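Local coordinates for nickel ABC transporter (Nickel-binding protein) (Bacillus halodurans, PDB 3T66) that probably serves as the extracellular solute-binding component of an ABC importer, with nickel as the likely solute to judge from its name, at residues Thr23-Pro28 / Asp151-Pro156; Val30-Ile35 / Asn139-Ile144; Ala39-Thr44 / Ser171-Val176. All blocks are in the same frame, centred on the assembly; numbering follows the deposited sequence.

The three contacts cluster on one side of the chain's centre. The centre of interaction 1 is about 10 Å from that of each of the others, which are themselves about 12 Å apart. Their first segments follow one another through the loop after strand 14-19, around helix 35-38 and into the approach to strand 46-48. Their partners come later in the order 139-144, 151-156, 171-176, so interaction 2 is nested within interaction 1 while interaction 3 crosses both. Leu-26 of interaction 1 packs on Leu-173 of interaction 3. The early chain is thus tied to the long loop before strand 162-168 and to strand 172-177, within a fold of the periplasmic-binding-protein type.

Interaction 1. Residues Thr23-Pro28 / Asp151-Pro156; sequences TNSLDP and DFTNHP
Asn-24 opens the contact with its backbone oxygen rather than its side chain: O lies 3.5 Å from CG2 of Thr-153. This is where two irregular loops of a solute-binding protein of family 5 meet, one following strand 14-19 and the other preceding strand 162-168. Next comes an ST turn, in which Ser-25 OG accepts from Asp-27 N at 3.0 Å along a nearly straight bond. With OG anti to the backbone N (chi1 -178°), the hydroxyl swings to the carbonyl side and can meet the amide two residues on, a task well suited to a short polar side chain. Inside this turn, Leu-26 N donates to Thr-153 O at 2.8 Å. This backbone hydrogen bond joins the loops, but it is bent to 135° at the hydrogen and its donor is tilted from the carbonyl plane. The side chain of Leu-26 enters a buried apolar site, which suits leucine: CB rests 3.9 Å from Pro-156 CG, and the side chain also packs on Leu-164 and Phe-167 of strand 162-168 and on Ile-35. Asp-27 then turns its carboxylate past Phe-152, OD1 lying 3.8 Å from Phe-152 CB, with the carboxylate and ring planes inclined by 28°. Arg-98 forms a salt bridge with OD1, which probably offsets the charge of this buried acid, and a cation-pi contact with the ring of Phe-152, so one guanidinium group serves both loops. The other oxygen, OD2, accepts a hydrogen bond from His-29 N. Two rigid, apolar rings suit the end of the contact, where Pro-28 lies slantwise against Pro-156, with Pro-28 CD 4.2 Å from Pro-156 CB.

Interaction 2. Residues Val30-Ile35 / Asn139-Ile144; sequences VDMTYI and NPNVSI
The ring of Tyr-34 has Pro-140 over one face and the backbone oxygen of Met-32 over the other. Pro-140 CB lies 3.9 Å from the ring centroid and 24° off its normal, a CH-pi contact in which the compact aliphatic ring of proline suits the flat aromatic surface. Met-32 O sits above the opposite face, displaced toward the rim. Two amides approach obliquely, their planes 86° (Asn-139) and 82° (Asn-141) from that of the ring: Asn-141 OD1 lies 3.3 Å from Tyr-34 CE1, and Asn-139 OD1 stands 3.2 Å from Tyr-34 OH. The ring extends alongside the other loop toward the two asparagines. The three partners are consecutive, and a brief 3-10 turn at 140-141, just after Asn-139, accompanies their meeting at one ring; the backbone bond from Val-142 N to Asn-139 O, 2.8 Å long, closes it. Proline fits the start of such a turn, since its fixed phi is already compatible with it. Tyr-34 itself occupies the N-cap position of helix 35-38, and Pro-140 also touches Val-37 of that helix. Farther along, Val-142 packs on Leu-96 and Ile-144 on Val-92 and Ser-95, so segment 139-144 packs against both helix 35-38 and helix 89-100.

Interaction 3. Residues Ala39-Thr44 / Ser171-Val176; sequences AGITET and SKLELV
Leu-175 reaches across to Ala-39 and Ile-41 with its branched end. Its CB points toward the 39-44 segment, CG lies anti to the carbonyl carbon (chi1 -51°), and from CG the two methyls part to separate neighbours. CD1 lies 3.7 Å from Ala-39 O and 4.0 Å from Ala-39 CB. CD2 takes the other side, 3.6 Å from Ile-41 CG1 and 4.0 Å from Ile-41 CD1, and the two side chains cross at about a right angle. The two residues it meets flank Gly-40, where a Schellman motif ends helix 35-38. Gly-40, with a positive phi that glycine adopts readily, turns the chain there; Ala-39 directs its CB at strand 172-177, and Ile-41 brings the end of its side chain to it. That strand runs antiparallel to its neighbours 162-168 and 190-195. Leu-173, two residues before Leu-175 and on the same face, extends the apolar patch, its CD1 lying 4.2 Å from Ala-39 CB and 4.3 Å from Ile-41 CD1. A small alanine suits the place where both leucines come close, and the CG1-CD1 arm of isoleucine is long enough to touch both. Phe-193 of strand 190-195 packs on both Ala-39 and Leu-173, while Leu-175 also touches Phe-162 and Val-191 on the two flanking strands.

Interaction 1. Residues Thr23-Pro28 / Asp151-Pro156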
# COMPACT_ATOMS: atom_id res chain seq x y z
N THR A 23 -9.29 17.09 -6.30
CA THR A 23 -10.43 16.33 -6.76
C THR A 23 -11.56 17.32 -7.02
O THR A 23 -11.54 18.42 -6.48
CB THR A 23 -10.86 15.31 -5.71
OG1 THR A 23 -12.21 14.92 -5.95
CG2 THR A 23 -10.82 15.92 -4.30
N ASN A 24 -12.53 16.94 -7.85
CA ASN A 24 -13.68 17.82 -8.12
C ASN A 24 -14.95 17.11 -7.70
O ASN A 24 -16.08 17.57 -7.97
CB ASN A 24 -13.83 18.14 -9.61
CG ASN A 24 -12.64 18.86 -10.21
OD1 ASN A 24 -11.73 19.32 -9.51
ND2 ASN A 24 -12.66 18.98 -11.52
N SER A 25 -14.75 15.95 -7.09
CA SER A 25 -15.85 15.14 -6.65
C SER A 25 -15.62 14.71 -5.23
O SER A 25 -14.49 14.65 -4.79
CB SER A 25 -16.01 13.93 -7.54
OG SER A 25 -17.13 13.22 -7.09
N LEU A 26 -16.70 14.47 -4.51
CA LEU A 26 -16.59 13.84 -3.21
C LEU A 26 -17.55 12.67 -3.19
O LEU A 26 -18.04 12.25 -2.14
CB LEU A 26 -16.88 14.81 -2.05
CG LEU A 26 -15.89 15.96 -1.85
CD1 LEU A 26 -16.41 16.99 -0.88
CD2 LEU A 26 -14.60 15.45 -1.35
N ASP A 27 -17.84 12.13 -4.35
CA ASP A 27 -18.57 10.91 -4.34
C ASP A 27 -17.65 9.74 -3.92
O ASP A 27 -16.86 9.26 -4.75
CB ASP A 27 -19.16 10.67 -5.70
CG ASP A 27 -20.05 9.48 -5.72
OD1 ASP A 27 -20.84 9.38 -6.67
OD2 ASP A 27 -19.98 8.65 -4.78
N PRO A 28 -17.77 9.25 -2.67
CA PRO A 28 -16.85 8.20 -2.21
C PRO A 28 -16.85 6.99 -3.13
O PRO A 28 -15.93 6.18 -3.11
CB PRO A 28 -17.41 7.82 -0.86
CG PRO A 28 -18.85 8.09 -0.99
CD PRO A 28 -18.91 9.37 -1.75
N ASP A 151 -27.02 14.75 -3.31
CA ASP A 151 -25.87 15.44 -3.88
C ASP A 151 -24.53 14.84 -3.51
O ASP A 151 -23.82 15.35 -2.71
CB ASP A 151 -25.88 16.88 -3.41
CG ASP A 151 -24.97 17.77 -4.19
OD1 ASP A 151 -24.40 17.33 -5.19
OD2 ASP A 151 -24.82 18.92 -3.79
N PHE A 152 -24.20 13.76 -4.16
CA PHE A 152 -23.01 13.00 -3.91
C PHE A 152 -21.70 13.67 -4.32
O PHE A 152 -20.69 13.52 -3.64
CB PHE A 152 -23.12 11.66 -4.62
CG PHE A 152 -24.29 10.83 -4.18
CD1 PHE A 152 -24.45 10.45 -2.86
CD2 PHE A 152 -25.25 10.41 -5.10
CE1 PHE A 152 -25.52 9.67 -2.47
CE2 PHE A 152 -26.32 9.62 -4.71
CZ PHE A 152 -26.46 9.25 -3.39
N THR A 153 -21.71 14.39 -5.43
CA THR A 153 -20.51 15.10 -5.83
C THR A 153 -20.07 16.09 -4.77
O THR A 153 -18.87 16.24 -4.52
CB THR A 153 -20.68 15.87 -7.15
OG1 THR A 153 -21.06 14.95 -8.18
CG2 THR A 153 -19.38 16.56 -7.56
N ASN A 154 -21.03 16.76 -4.15
CA ASN A 154 -20.68 17.92 -3.34
C ASN A 154 -21.08 17.81 -1.88
O ASN A 154 -20.79 18.71 -1.09
CB ASN A 154 -21.31 19.19 -3.91
CG ASN A 154 -21.34 19.20 -5.42
OD1 ASN A 154 -20.29 19.34 -6.07
ND2 ASN A 154 -22.55 19.05 -6.01
N HIS A 155 -21.76 16.72 -1.52
CA HIS A 155 -22.34 16.63 -0.19
C HIS A 155 -22.65 15.20 0.22
O HIS A 155 -23.81 14.81 0.29
CB HIS A 155 -23.60 17.48 -0.11
CG HIS A 155 -23.82 18.09 1.23
ND1 HIS A 155 -23.89 17.34 2.39
CD2 HIS A 155 -23.99 19.39 1.61
CE1 HIS A 155 -24.09 18.14 3.42
NE2 HIS A 155 -24.15 19.39 2.98
N PRO A 156 -21.60 14.40 0.48
CA PRO A 156 -21.76 13.04 1.00
C PRO A 156 -22.14 12.96 2.50
O PRO A 156 -21.54 13.59 3.35
CB PRO A 156 -20.38 12.40 0.73
CG PRO A 156 -19.43 13.53 0.55
CD PRO A 156 -20.21 14.71 0.08

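Interaction 2. Residues Val30-Ile35 / Asn139-Ile144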
# COMPACT_ATOMS: atom_id res chain seq x y z
N VAL A 30 -17.28 7.13 -6.80
CA VAL A 30 -16.53 7.38 -8.03
C VAL A 30 -15.11 7.90 -7.72
O VAL A 30 -14.24 7.85 -8.58
CB VAL A 30 -17.30 8.33 -9.00
N ASP A 31 -14.89 8.45 -6.54
CA ASP A 31 -13.73 9.31 -6.33
C ASP A 31 -12.30 8.85 -6.49
O ASP A 31 -11.54 9.52 -7.14
CB ASP A 31 -13.83 10.01 -4.97
N MET A 32 -11.88 7.76 -5.93
CA MET A 32 -10.54 7.29 -6.27
C MET A 32 -9.42 8.05 -5.60
O MET A 32 -8.28 7.70 -5.73
CB MET A 32 -10.34 7.44 -7.77
CG MET A 32 -10.37 6.16 -8.55
SD MET A 32 -10.17 4.66 -7.59
CE MET A 32 -8.78 3.91 -8.39
N THR A 33 -9.75 9.07 -4.82
CA THR A 33 -8.74 9.88 -4.18
C THR A 33 -8.86 9.64 -2.72
O THR A 33 -7.99 9.93 -1.95
CB THR A 33 -9.06 11.29 -4.41
OG1 THR A 33 -10.41 11.35 -4.83
CG2 THR A 33 -8.23 11.79 -5.50
N TYR A 34 -10.00 9.09 -2.39
CA TYR A 34 -10.32 8.56 -1.06
C TYR A 34 -10.49 9.63 -0.03
O TYR A 34 -10.44 9.37 1.17
CB TYR A 34 -9.29 7.56 -0.57
CG TYR A 34 -9.12 6.35 -1.46
CD1 TYR A 34 -10.02 6.06 -2.47
CD2 TYR A 34 -8.03 5.50 -1.27
CE1 TYR A 34 -9.85 4.95 -3.28
CE2 TYR A 34 -7.85 4.39 -2.07
CZ TYR A 34 -8.76 4.11 -3.07
OH TYR A 34 -8.58 2.98 -3.84
N ILE A 35 -10.72 10.83 -0.52
CA ILE A 35 -10.73 12.00 0.30
C ILE A 35 -11.88 11.95 1.28
O ILE A 35 -11.71 12.32 2.43
CB ILE A 35 -10.76 13.22 -0.59
CG1 ILE A 35 -9.55 13.13 -1.57
CG2 ILE A 35 -10.92 14.50 0.23
CD1 ILE A 35 -8.51 14.31 -1.63
N ASN A 139 -11.64 -0.91 1.36
CA ASN A 139 -11.41 0.06 0.33
C ASN A 139 -12.24 1.26 0.63
O ASN A 139 -13.46 1.16 0.71
CB ASN A 139 -11.86 -0.48 -1.00
CG ASN A 139 -11.04 0.03 -2.17
OD1 ASN A 139 -10.85 1.23 -2.34
ND2 ASN A 139 -10.57 -0.89 -2.99
N PRO A 140 -11.60 2.41 0.76
CA PRO A 140 -12.27 3.63 1.00
C PRO A 140 -13.41 3.86 0.05
O PRO A 140 -14.33 4.60 0.37
CB PRO A 140 -11.18 4.63 0.81
CG PRO A 140 -10.07 3.96 1.51
CD PRO A 140 -10.16 2.56 0.99
N ASN A 141 -13.36 3.21 -1.10
CA ASN A 141 -14.42 3.23 -2.12
C ASN A 141 -15.74 2.78 -1.68
O ASN A 141 -16.72 3.04 -2.36
CB ASN A 141 -14.12 2.17 -3.13
CG ASN A 141 -13.14 2.61 -4.06
OD1 ASN A 141 -12.82 3.82 -4.07
ND2 ASN A 141 -12.60 1.69 -4.85
N VAL A 142 -15.74 1.94 -0.67
CA VAL A 142 -16.92 1.26 -0.33
C VAL A 142 -17.31 1.83 0.98
O VAL A 142 -17.95 1.20 1.79
CB VAL A 142 -16.66 -0.20 -0.20
CG1 VAL A 142 -17.98 -0.91 -0.13
CG2 VAL A 142 -15.96 -0.69 -1.37
N SER A 143 -16.92 3.06 1.20
CA SER A 143 -17.29 3.67 2.44
C SER A 143 -18.78 3.84 2.40
O SER A 143 -19.34 4.04 1.34
CB SER A 143 -16.64 5.01 2.59
OG SER A 143 -16.68 5.69 1.39
N ILE A 144 -19.40 3.72 3.57
CA ILE A 144 -20.85 3.74 3.73
C ILE A 144 -21.39 5.18 3.84
O ILE A 144 -20.97 5.93 4.75
CB ILE A 144 -21.21 3.01 5.00
CG1 ILE A 144 -20.63 1.59 4.98
CG2 ILE A 144 -22.71 3.06 5.27
CD1 ILE A 144 -21.17 0.72 3.92

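Interaction 3. Residues Ala39-Thr44 / Ser171-Val176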
# COMPACT_ATOMS: atom_id res chain seq x y z
N ALA A 39 -10.76 12.84 5.00
CA ALA A 39 -11.14 14.04 5.68
C ALA A 39 -12.08 13.71 6.80
O ALA A 39 -12.51 14.59 7.53
CB ALA A 39 -11.79 15.03 4.71
N GLY A 40 -12.43 12.44 6.92
CA GLY A 40 -13.23 11.97 8.05
C GLY A 40 -14.71 12.26 7.89
O GLY A 40 -15.41 12.51 8.87
N ILE A 41 -15.19 12.23 6.65
CA ILE A 41 -16.62 12.33 6.40
C ILE A 41 -17.26 10.95 6.54
O ILE A 41 -18.42 10.78 6.98
CB ILE A 41 -16.92 12.88 4.99
CG1 ILE A 41 -16.34 14.29 4.86
CG2 ILE A 41 -18.38 12.94 4.74
CD1 ILE A 41 -15.83 14.62 3.52
N THR A 42 -16.46 9.96 6.18
CA THR A 42 -16.95 8.71 5.68
C THR A 42 -16.05 7.59 6.18
O THR A 42 -14.86 7.83 6.41
CB THR A 42 -16.99 8.84 4.11
OG1 THR A 42 -18.35 8.95 3.68
CG2 THR A 42 -16.34 7.67 3.38
N GLU A 43 -16.62 6.40 6.38
CA GLU A 43 -15.92 5.24 6.95
C GLU A 43 -16.35 3.91 6.34
O GLU A 43 -17.33 3.84 5.61
CB GLU A 43 -16.21 5.17 8.44
CG GLU A 43 -15.88 6.45 9.15
CD GLU A 43 -16.44 6.51 10.55
OE1 GLU A 43 -17.58 6.05 10.76
OE2 GLU A 43 -15.74 7.03 11.45
N THR A 44 -15.69 2.82 6.68
CA THR A 44 -15.91 1.58 5.94
C THR A 44 -16.41 0.55 6.91
O THR A 44 -16.35 0.80 8.11
CB THR A 44 -14.58 1.11 5.33
OG1 THR A 44 -13.59 1.17 6.36
CG2 THR A 44 -14.15 2.01 4.11
N SER A 171 -10.22 22.83 -4.97
CA SER A 171 -9.57 23.63 -3.92
C SER A 171 -9.52 23.13 -2.45
O SER A 171 -8.47 22.74 -1.97
CB SER A 171 -10.04 25.08 -4.02
OG SER A 171 -9.21 25.90 -3.21
N LYS A 172 -10.64 23.21 -1.74
CA LYS A 172 -10.72 22.87 -0.31
C LYS A 172 -12.08 22.23 -0.06
O LYS A 172 -12.96 22.20 -0.95
CB LYS A 172 -10.61 24.11 0.59
CG LYS A 172 -11.47 25.28 0.14
CD LYS A 172 -11.69 26.44 1.15
CE LYS A 172 -13.24 26.93 1.11
NZ LYS A 172 -14.40 25.84 0.84
N LEU A 173 -12.24 21.70 1.15
CA LEU A 173 -13.56 21.40 1.65
C LEU A 173 -13.58 21.81 3.11
O LEU A 173 -12.53 21.94 3.73
CB LEU A 173 -13.95 19.94 1.42
CG LEU A 173 -13.16 18.82 2.08
CD1 LEU A 173 -13.87 18.42 3.31
CD2 LEU A 173 -13.11 17.63 1.18
N GLU A 174 -14.76 22.03 3.64
CA GLU A 174 -14.89 22.55 5.00
C GLU A 174 -15.71 21.58 5.85
O GLU A 174 -16.73 20.99 5.41
CB GLU A 174 -15.56 23.95 4.99
CG GLU A 174 -14.80 25.03 4.22
CD GLU A 174 -13.50 25.42 4.88
OE1 GLU A 174 -13.23 24.90 6.01
OE2 GLU A 174 -12.76 26.28 4.29
N LEU A 175 -15.26 21.41 7.09
CA LEU A 175 -15.84 20.37 7.91
C LEU A 175 -16.05 20.87 9.30
O LEU A 175 -15.22 21.62 9.83
CB LEU A 175 -14.95 19.15 7.94
CG LEU A 175 -14.49 18.63 6.61
CD1 LEU A 175 -13.08 18.19 6.80
CD2 LEU A 175 -15.41 17.47 6.25
N VAL A 176 -17.17 20.44 9.86
CA VAL A 176 -17.65 20.90 11.13
C VAL A 176 -17.77 19.62 11.96
O VAL A 176 -18.13 18.59 11.40
CB VAL A 176 -19.04 21.65 10.98